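Local coordinates for protein muconate cycloisomerase (Azorhizobium caulinodans, PDB 3MY9) that belongs to the enolase superfamily, pairing an N-terminal capping domain with a modified TIM barrel, and binds a magnesium ion at the C-terminal ends of barrel strands, at residues I245-S250 / Q264-I269; R195-Q200 / F221-V226; S123-L128 / L314-P319. One frame throughout, in Å; residues are numbered along the deposited sequence.

How the contacts relate
Contacts 1 and 2 are two parallel strand pairings in the same barrel sheet, with centres 10 Å apart, joined where strands 222-223 and 245-247 lie side by side: L246 N lies 2.9 Å from I222 O, and D248 N 2.7 Å from Q224 OE1, both probable hydrogen bonds. One magnesium ion joins them, since contact 1 supplies D248 and contact 2 supplies E223, and the same four waters complete the metal's shell for both. Contact 3, in which 123-128 packs against the end of helix 305-316, is remote from this site: its centre is about 23 Å from that of contact 1 and about 28 Å from that of contact 2.

Contact 1 (I245-S250 / Q264-I269); sequences ILADES and QAADAI. With MG (magnesium ion), chain C.
A side-chain carboxylate takes a place in the ladder of bonds between two strands: D267 OD2 accepts the backbone N-H of I245 at 2.7 Å, with an N-H...O angle of 170° and through the anti lone pair, the one facing away from OD1. In return D267 N donates to I245 O at 2.8 Å. D267 therefore grips both backbone polar atoms of I245, one with its side chain and one with its backbone. Its CG stands beside its own backbone N (chi1 -54°), which lets the carboxylate swing back to I245 N. A268 N also approaches I245 O, but that bond is long and weak.

Further along, the strands run parallel. A247 N donates to A268 O at 2.9 Å, and the same oxygen receives a CA-H...O contact from L246. The pairing of A247 with I269 is supported by a second such contact, I269 CA to A247 O at 3.4 Å.

Small side chains keep the apolar contacts close. On one face of the sheet L246 has CG anti to its backbone N (chi1 162°), a torsion that leads the branch toward 264-269, where CD2 meets A268 CB at 3.7 Å and the carbonyl carbon of I269. A247 CB meets A266 CB at 3.7 Å and, more loosely, CG2 of I269.

Following A247, D248 OD2 binds the magnesium at 2.0 Å, while its OD1 is paired with K272. E249 works in the second shell: its two carboxylate oxygens each accept a hydrogen bond from a different metal-bound water. With helix 254-263 linking the strands, this is a beta-alpha-beta unit of a TIM barrel, carrying a metal ligand at the C-terminal end of its strand, as is characteristic of the enolase superfamily.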
loop_
_atom_site.group_PDB
_atom_site.type_symbol
_atom_site.label_atom_id
_atom_site.label_comp_id
_atom_site.label_asym_id
_atom_site.label_seq_id
_atom_site.Cartn_x
_atom_site.Cartn_y
_atom_site.Cartn_z
ATOM N N ILE A 245 21.375 8.078 5.806
ATOM C CA ILE A 245 21.199 9.191 4.934
ATOM C C ILE A 245 20.587 10.320 5.744
ATOM O O ILE A 245 19.561 10.127 6.372
ATOM C CB ILE A 245 20.269 8.838 3.793
ATOM C CG1 ILE A 245 20.851 7.696 2.930
ATOM C CG2 ILE A 245 20.000 10.083 2.927
ATOM C CD1 ILE A 245 22.076 8.119 2.126
ATOM N N LEU A 246 21.171 11.518 5.674
ATOM C CA LEU A 246 20.650 12.651 6.445
ATOM C C LEU A 246 19.963 13.627 5.516
ATOM O O LEU A 246 20.513 14.011 4.480
ATOM C CB LEU A 246 21.781 13.302 7.245
ATOM C CG LEU A 246 21.935 14.698 7.928
ATOM C CD1 LEU A 246 21.244 15.878 7.224
ATOM C CD2 LEU A 246 21.669 14.691 9.428
ATOM N N ALA A 247 18.757 14.023 5.887
ATOM C CA ALA A 247 18.007 15.000 5.115
ATOM C C ALA A 247 18.384 16.387 5.591
ATOM O O ALA A 247 18.429 16.644 6.802
ATOM C CB ALA A 247 16.530 14.783 5.271
ATOM N N ASP A 248 18.685 17.275 4.636
ATOM C CA ASP A 248 18.875 18.676 4.947
ATOM C C ASP A 248 17.779 19.462 4.241
ATOM O O ASP A 248 16.727 19.727 4.844
ATOM C CB ASP A 248 20.295 19.147 4.584
ATOM C CG ASP A 248 20.557 20.614 4.972
ATOM O OD1 ASP A 248 19.666 21.263 5.580
ATOM O OD2 ASP A 248 21.658 21.117 4.637
ATOM N N GLU A 249 17.963 19.774 2.959
ATOM C CA GLU A 249 16.947 20.514 2.226
ATOM C C GLU A 249 15.608 19.755 2.073
ATOM O O GLU A 249 14.566 20.388 1.890
ATOM C CB GLU A 249 17.479 20.982 0.866
ATOM C CG GLU A 249 18.451 22.177 0.961
ATOM C CD GLU A 249 19.896 21.771 1.337
ATOM O OE1 GLU A 249 20.239 20.557 1.350
ATOM O OE2 GLU A 249 20.705 22.690 1.594
ATOM N N SER A 250 15.620 18.421 2.188
ATOM C CA SER A 250 14.364 17.637 2.269
ATOM C C SER A 250 13.583 17.840 3.552
ATOM O O SER A 250 12.469 17.390 3.640
ATOM C CB SER A 250 14.610 16.129 2.141
ATOM O OG SER A 250 14.992 15.768 0.846
ATOM N N GLN A 264 10.006 7.042 4.914
ATOM C CA GLN A 264 11.318 6.544 5.345
ATOM C C GLN A 264 12.424 7.040 4.405
ATOM O O GLN A 264 13.305 6.277 3.954
ATOM C CB GLN A 264 11.325 4.996 5.423
ATOM C CG GLN A 264 10.184 4.381 6.337
ATOM C CD GLN A 264 10.201 2.869 6.280
ATOM O OE1 GLN A 264 9.444 2.257 5.530
ATOM N NE2 GLN A 264 11.123 2.265 7.004
ATOM N N ALA A 265 12.369 8.326 4.116
ATOM C CA ALA A 265 13.250 8.946 3.141
ATOM C C ALA A 265 14.601 9.398 3.739
ATOM O O ALA A 265 15.470 9.831 3.013
ATOM C CB ALA A 265 12.517 10.109 2.491
ATOM N N ALA A 266 14.780 9.299 5.062
ATOM C CA ALA A 266 16.064 9.673 5.702
ATOM C C ALA A 266 16.195 8.994 7.065
ATOM O O ALA A 266 15.218 8.630 7.632
ATOM C CB ALA A 266 16.200 11.194 5.871
ATOM N N ASP A 267 17.420 8.867 7.562
ATOM C CA ASP A 267 17.698 8.256 8.845
ATOM C C ASP A 267 18.009 9.295 9.930
ATOM O O ASP A 267 18.147 8.926 11.099
ATOM C CB ASP A 267 18.892 7.300 8.709
ATOM C CG ASP A 267 18.695 6.284 7.608
ATOM O OD1 ASP A 267 17.798 5.443 7.748
ATOM O OD2 ASP A 267 19.389 6.366 6.572
ATOM N N ALA A 268 18.152 10.563 9.537
ATOM C CA ALA A 268 18.571 11.673 10.440
ATOM C C ALA A 268 18.227 12.963 9.709
ATOM O O ALA A 268 18.052 12.946 8.489
ATOM C CB ALA A 268 20.090 11.631 10.745
ATOM N N ILE A 269 18.054 14.052 10.454
ATOM C CA ILE A 269 17.703 15.334 9.851
ATOM C C ILE A 269 18.596 16.438 10.412
ATOM O O ILE A 269 19.045 16.362 11.550
ATOM C CB ILE A 269 16.236 15.695 10.088
ATOM C CG1 ILE A 269 15.968 15.952 11.582
ATOM C CG2 ILE A 269 15.280 14.615 9.527
ATOM C CD1 ILE A 269 14.618 16.452 11.854
HETATM MG MG MG C . 23.452 20.788 3.783
HETATM O O HOH W 1 23.008 22.427 2.640
HETATM O O HOH W 2 22.624 19.745 2.105
HETATM O O HOH W 3 25.209 20.654 2.730
HETATM O O HOH W 4 24.473 22.287 5.142
#

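Contact 2 (R195-Q200 / F221-V226). With MG (magnesium ion), chain C.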
loop_
_atom_site.group_PDB
_atom_site.type_symbol
_atom_site.label_atom_id
_atom_site.label_comp_id
_atom_site.label_asym_id
_atom_site.label_seq_id
_atom_site.Cartn_x
_atom_site.Cartn_y
_atom_site.Cartn_z
ATOM N N ARG A 195 31.876 12.258 8.306
ATOM C CA ARG A 195 30.635 12.448 7.579
ATOM C C ARG A 195 30.955 12.909 6.169
ATOM O O ARG A 195 32.000 13.531 5.944
ATOM C CB ARG A 195 29.775 13.508 8.275
ATOM C CG ARG A 195 29.270 13.084 9.653
ATOM C CD ARG A 195 30.073 13.745 10.770
ATOM N NE ARG A 195 29.635 13.293 12.074
ATOM C CZ ARG A 195 28.814 13.972 12.860
ATOM N NH1 ARG A 195 28.315 15.138 12.499
ATOM N NH2 ARG A 195 28.494 13.473 14.021
ATOM N N LEU A 196 30.088 12.593 5.211
ATOM C CA LEU A 196 30.271 13.051 3.822
ATOM C C LEU A 196 29.096 13.935 3.436
ATOM O O LEU A 196 27.970 13.679 3.840
ATOM C CB LEU A 196 30.325 11.882 2.833
ATOM C CG LEU A 196 31.259 10.715 3.181
ATOM C CD1 LEU A 196 31.223 9.616 2.076
ATOM C CD2 LEU A 196 32.673 11.215 3.337
ATOM N N ASP A 197 29.344 14.928 2.606
ATOM C CA ASP A 197 28.293 15.813 2.145
ATOM C C ASP A 197 28.398 16.016 0.644
ATOM O O ASP A 197 29.372 16.562 0.187
ATOM C CB ASP A 197 28.450 17.155 2.852
ATOM C CG ASP A 197 27.265 18.081 2.655
ATOM O OD1 ASP A 197 27.214 19.075 3.406
ATOM O OD2 ASP A 197 26.369 17.792 1.817
ATOM N N PHE A 198 27.392 15.592 -0.119
ATOM C CA PHE A 198 27.430 15.803 -1.581
ATOM C C PHE A 198 26.840 17.156 -2.027
ATOM O O PHE A 198 26.827 17.470 -3.191
ATOM C CB PHE A 198 26.709 14.662 -2.299
ATOM C CG PHE A 198 27.495 13.383 -2.349
ATOM C CD1 PHE A 198 28.350 13.137 -3.398
ATOM C CD2 PHE A 198 27.373 12.432 -1.340
ATOM C CE1 PHE A 198 29.080 11.949 -3.458
ATOM C CE2 PHE A 198 28.109 11.251 -1.385
ATOM C CZ PHE A 198 28.969 11.016 -2.447
ATOM N N ASN A 199 26.351 17.935 -1.079
ATOM C CA ASN A 199 25.700 19.238 -1.345
ATOM C C ASN A 199 24.676 19.176 -2.495
ATOM O O ASN A 199 24.699 19.976 -3.421
ATOM C CB ASN A 199 26.776 20.314 -1.507
ATOM C CG ASN A 199 27.420 20.696 -0.142
ATOM O OD1 ASN A 199 26.763 21.310 0.721
ATOM N ND2 ASN A 199 28.695 20.316 0.054
ATOM N N GLN A 200 23.806 18.166 -2.436
ATOM C CA GLN A 200 22.752 17.957 -3.447
ATOM C C GLN A 200 23.258 17.787 -4.892
ATOM O O GLN A 200 22.457 17.875 -5.829
ATOM C CB GLN A 200 21.759 19.132 -3.441
ATOM C CG GLN A 200 21.239 19.538 -2.065
ATOM C CD GLN A 200 20.275 20.737 -2.159
ATOM O OE1 GLN A 200 19.113 20.595 -2.548
ATOM N NE2 GLN A 200 20.774 21.918 -1.807
ATOM N N PHE A 221 27.293 9.506 8.508
ATOM C CA PHE A 221 26.123 9.730 7.661
ATOM C C PHE A 221 26.543 10.339 6.349
ATOM O O PHE A 221 27.650 10.848 6.217
ATOM C CB PHE A 221 25.020 10.576 8.358
ATOM C CG PHE A 221 25.421 12.026 8.733
ATOM C CD1 PHE A 221 25.674 12.991 7.754
ATOM C CD2 PHE A 221 25.430 12.431 10.071
ATOM C CE1 PHE A 221 25.994 14.313 8.101
ATOM C CE2 PHE A 221 25.752 13.753 10.434
ATOM C CZ PHE A 221 26.050 14.697 9.459
ATOM N N ILE A 222 25.644 10.289 5.381
ATOM C CA ILE A 222 25.829 10.954 4.088
ATOM C C ILE A 222 24.724 12.001 3.955
ATOM O O ILE A 222 23.542 11.680 4.093
ATOM C CB ILE A 222 25.738 9.954 2.950
ATOM C CG1 ILE A 222 26.893 8.929 3.050
ATOM C CG2 ILE A 222 25.754 10.674 1.613
ATOM C CD1 ILE A 222 26.740 7.760 2.115
ATOM N N GLU A 223 25.106 13.260 3.762
ATOM C CA GLU A 223 24.129 14.358 3.739
ATOM C C GLU A 223 23.576 14.669 2.355
ATOM O O GLU A 223 24.334 14.895 1.405
ATOM C CB GLU A 223 24.728 15.626 4.379
ATOM C CG GLU A 223 23.850 16.873 4.284
ATOM C CD GLU A 223 24.313 18.008 5.217
ATOM O OE1 GLU A 223 25.272 17.827 6.001
ATOM O OE2 GLU A 223 23.728 19.099 5.145
ATOM N N GLN A 224 22.244 14.637 2.268
ATOM C CA GLN A 224 21.442 15.096 1.136
ATOM C C GLN A 224 22.163 14.986 -0.218
ATOM O O GLN A 224 22.525 15.987 -0.834
ATOM C CB GLN A 224 20.985 16.560 1.423
ATOM C CG GLN A 224 19.896 17.118 0.534
ATOM C CD GLN A 224 18.504 16.571 0.917
ATOM O OE1 GLN A 224 18.180 16.492 2.095
ATOM N NE2 GLN A 224 17.696 16.196 -0.078
ATOM N N PRO A 225 22.330 13.754 -0.706
ATOM C CA PRO A 225 23.074 13.592 -1.946
ATOM C C PRO A 225 22.378 14.172 -3.189
ATOM O O PRO A 225 23.064 14.543 -4.137
ATOM C CB PRO A 225 23.269 12.070 -2.055
ATOM C CG PRO A 225 22.199 11.454 -1.130
ATOM C CD PRO A 225 22.056 12.468 -0.029
ATOM N N VAL A 226 21.049 14.287 -3.155
ATOM C CA VAL A 226 20.240 14.794 -4.279
ATOM C C VAL A 226 19.356 15.963 -3.789
ATOM O O VAL A 226 19.224 16.140 -2.598
ATOM C CB VAL A 226 19.374 13.681 -4.897
ATOM C CG1 VAL A 226 20.283 12.491 -5.434
ATOM C CG2 VAL A 226 18.292 13.169 -3.883
HETATM MG MG MG C . 23.452 20.788 3.783
HETATM O O HOH W 3 25.209 20.654 2.730
HETATM O O HOH W 1 23.008 22.427 2.640
HETATM O O HOH W 2 22.624 19.745 2.105
HETATM O O HOH W 4 24.473 22.287 5.142
#
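Backbone bonds fix the register of two parallel strands. L196 N donates to F221 O at 3.2 Å and E223 N to L196 O at 2.9 Å, so L196 bridges both sides of I222. Beyond the strands, F198 N reaches E223 O only weakly, whereas Q200 N finds Q224 O at 3.0 Å, extending the pairing into the loops.

Apolar and aromatic contacts flank this ladder. R195 CG sits over the centre of the F221 ring, 3.6 Å from the centroid and 11° off the normal, a CH-pi contact. The bend at chi2 then carries the guanidinium past the ring, and CE2 of F221 lies against one of its faces with the planes 48° apart. R195 is otherwise held by D193 and L323 O. On the face of L196 and I222, I222 CG2 meets the F198 ring at its edge and in its plane, 3.8 Å from CD2.

On the side of R195 and F221, away from L196 and I222, D197 and E223 stack their carboxylates with planes 15° apart, OD1 and OE1 at 3.5 Å. D197 OD2 also closes an Asx turn by accepting N199 N. E223 OE2 binds the magnesium at 2.2 Å, and one metal-bound water donates to both D197 OD1 and N199 OD1.

Two acceptors this close would probably repel each other, but K166 pairs with both oxygens and the metal takes OE2. The chemistry implies a first-shell glutamate backed by a second-shell aspartate, their combined negative charge probably balanced by lysine and magnesium.

Contact 3 (S123-L128 / L314-P319)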
loop_
_atom_site.group_PDB
_atom_site.type_symbol
_atom_site.label_atom_id
_atom_site.label_comp_id
_atom_site.label_asym_id
_atom_site.label_seq_id
_atom_site.Cartn_x
_atom_site.Cartn_y
_atom_site.Cartn_z
ATOM N N SER A 123 18.820 30.775 31.990
ATOM C CA SER A 123 19.227 30.753 30.596
ATOM C C SER A 123 18.056 30.342 29.689
ATOM O O SER A 123 17.024 29.814 30.144
ATOM C CB SER A 123 20.355 29.761 30.399
ATOM O OG SER A 123 19.907 28.436 30.620
ATOM N N VAL A 124 18.246 30.545 28.391
ATOM C CA VAL A 124 17.298 30.088 27.410
ATOM C C VAL A 124 17.168 28.554 27.438
ATOM O O VAL A 124 16.054 28.033 27.396
ATOM C CB VAL A 124 17.644 30.662 26.020
ATOM C CG1 VAL A 124 16.825 30.001 24.959
ATOM C CG2 VAL A 124 17.398 32.185 26.036
ATOM N N ALA A 125 18.279 27.827 27.530
ATOM C CA ALA A 125 18.209 26.365 27.731
ATOM C C ALA A 125 17.273 25.985 28.904
ATOM O O ALA A 125 16.461 25.079 28.782
ATOM C CB ALA A 125 19.599 25.791 27.964
ATOM N N ASP A 126 17.432 26.673 30.035
ATOM C CA ASP A 126 16.614 26.469 31.243
ATOM C C ASP A 126 15.115 26.595 30.966
ATOM O O ASP A 126 14.326 25.867 31.539
ATOM C CB ASP A 126 16.942 27.522 32.321
ATOM C CG ASP A 126 18.371 27.461 32.823
ATOM O OD1 ASP A 126 18.978 26.377 32.755
ATOM O OD2 ASP A 126 18.867 28.506 33.333
ATOM N N LEU A 127 14.756 27.571 30.136
ATOM C CA LEU A 127 13.387 27.842 29.729
ATOM C C LEU A 127 12.854 26.885 28.655
ATOM O O LEU A 127 11.667 26.978 28.255
ATOM C CB LEU A 127 13.301 29.266 29.195
ATOM C CG LEU A 127 13.612 30.353 30.231
ATOM C CD1 LEU A 127 13.780 31.698 29.547
ATOM C CD2 LEU A 127 12.492 30.386 31.268
ATOM N N LEU A 128 13.729 26.008 28.160
ATOM C CA LEU A 128 13.395 25.049 27.118
ATOM C C LEU A 128 13.492 23.611 27.644
ATOM O O LEU A 128 13.658 22.660 26.871
ATOM C CB LEU A 128 14.343 25.248 25.915
ATOM C CG LEU A 128 14.131 26.581 25.182
ATOM C CD1 LEU A 128 15.069 26.706 23.993
ATOM C CD2 LEU A 128 12.668 26.770 24.752
ATOM N N LEU A 314 19.498 26.219 22.248
ATOM C CA LEU A 314 18.573 25.221 21.729
ATOM C C LEU A 314 19.188 23.825 21.786
ATOM O O LEU A 314 18.588 22.890 22.318
ATOM C CB LEU A 314 18.151 25.531 20.289
ATOM C CG LEU A 314 17.394 24.330 19.676
ATOM C CD1 LEU A 314 15.965 24.341 20.230
ATOM C CD2 LEU A 314 17.454 24.328 18.178
ATOM N N ILE A 315 20.378 23.674 21.224
ATOM C CA ILE A 315 20.966 22.358 21.131
ATOM C C ILE A 315 21.303 21.844 22.522
ATOM O O ILE A 315 21.109 20.675 22.816
ATOM C CB ILE A 315 22.187 22.334 20.212
ATOM C CG1 ILE A 315 21.772 22.635 18.757
ATOM C CG2 ILE A 315 22.896 20.975 20.288
ATOM C CD1 ILE A 315 22.986 22.875 17.814
ATOM N N ALA A 316 21.743 22.740 23.401
ATOM C CA ALA A 316 22.031 22.398 24.782
ATOM C C ALA A 316 20.828 21.746 25.489
ATOM O O ALA A 316 21.005 20.885 26.366
ATOM C CB ALA A 316 22.473 23.652 25.526
ATOM N N ALA A 317 19.627 22.172 25.104
ATOM C CA ALA A 317 18.362 21.771 25.756
ATOM C C ALA A 317 17.570 20.730 24.961
ATOM O O ALA A 317 16.419 20.424 25.313
ATOM C CB ALA A 317 17.484 23.017 25.958
ATOM N N THR A 318 18.146 20.202 23.879
ATOM C CA THR A 318 17.378 19.349 22.937
ATOM C C THR A 318 18.161 18.054 22.689
ATOM O O THR A 318 18.961 17.968 21.787
ATOM C CB THR A 318 17.073 20.089 21.638
ATOM O OG1 THR A 318 16.496 21.364 21.939
ATOM C CG2 THR A 318 16.081 19.287 20.753
ATOM N N PRO A 319 17.930 17.040 23.519
ATOM C CA PRO A 319 18.819 15.880 23.581
ATOM C C PRO A 319 18.929 15.099 22.267
ATOM O O PRO A 319 20.000 14.555 21.974
ATOM C CB PRO A 319 18.182 15.002 24.672
ATOM C CG PRO A 319 16.761 15.482 24.790
ATOM C CD PRO A 319 16.774 16.924 24.417
#
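This is a small contact, mainly of apolar side chains, between the loop that follows helix 102-120 and the C-terminal end of helix 305-316, a helix of the TIM barrel of this enolase-superfamily fold. The loop falls within the sequence family of the N-terminal domain, so segments 186 positions apart at their closest ends are brought together where the two parts of the chain meet. No hydrogen bond crosses between the segments, and they bury 205 Å² in all.

A317, the first residue to leave the helical conformation, makes most of the touches. Its CB points at the loop and meets CB of A125 at 4.0 Å, CB of L128 at 3.9 Å and the carbonyl oxygen of A125 at 3.6 Å. A316 adds a looser touch on A125. The side chain of L128 extends past A317, bringing CD1 near the backbone of L314.

Neighbours hold both segments from outside: Q313 accepts from A125 N, Q283 of the same chain and R88 of a neighbouring subunit both donate to L128 O, and R133 ties to the carbonyls of I315, T318 and P319. Each segment is also braced from within. In 123-128, S123 N is bonded to D126 OD2. At the helix end, L314 O takes two donors from opposite faces of its plane: A317 N, and T318 OG1 at 2.6 Å.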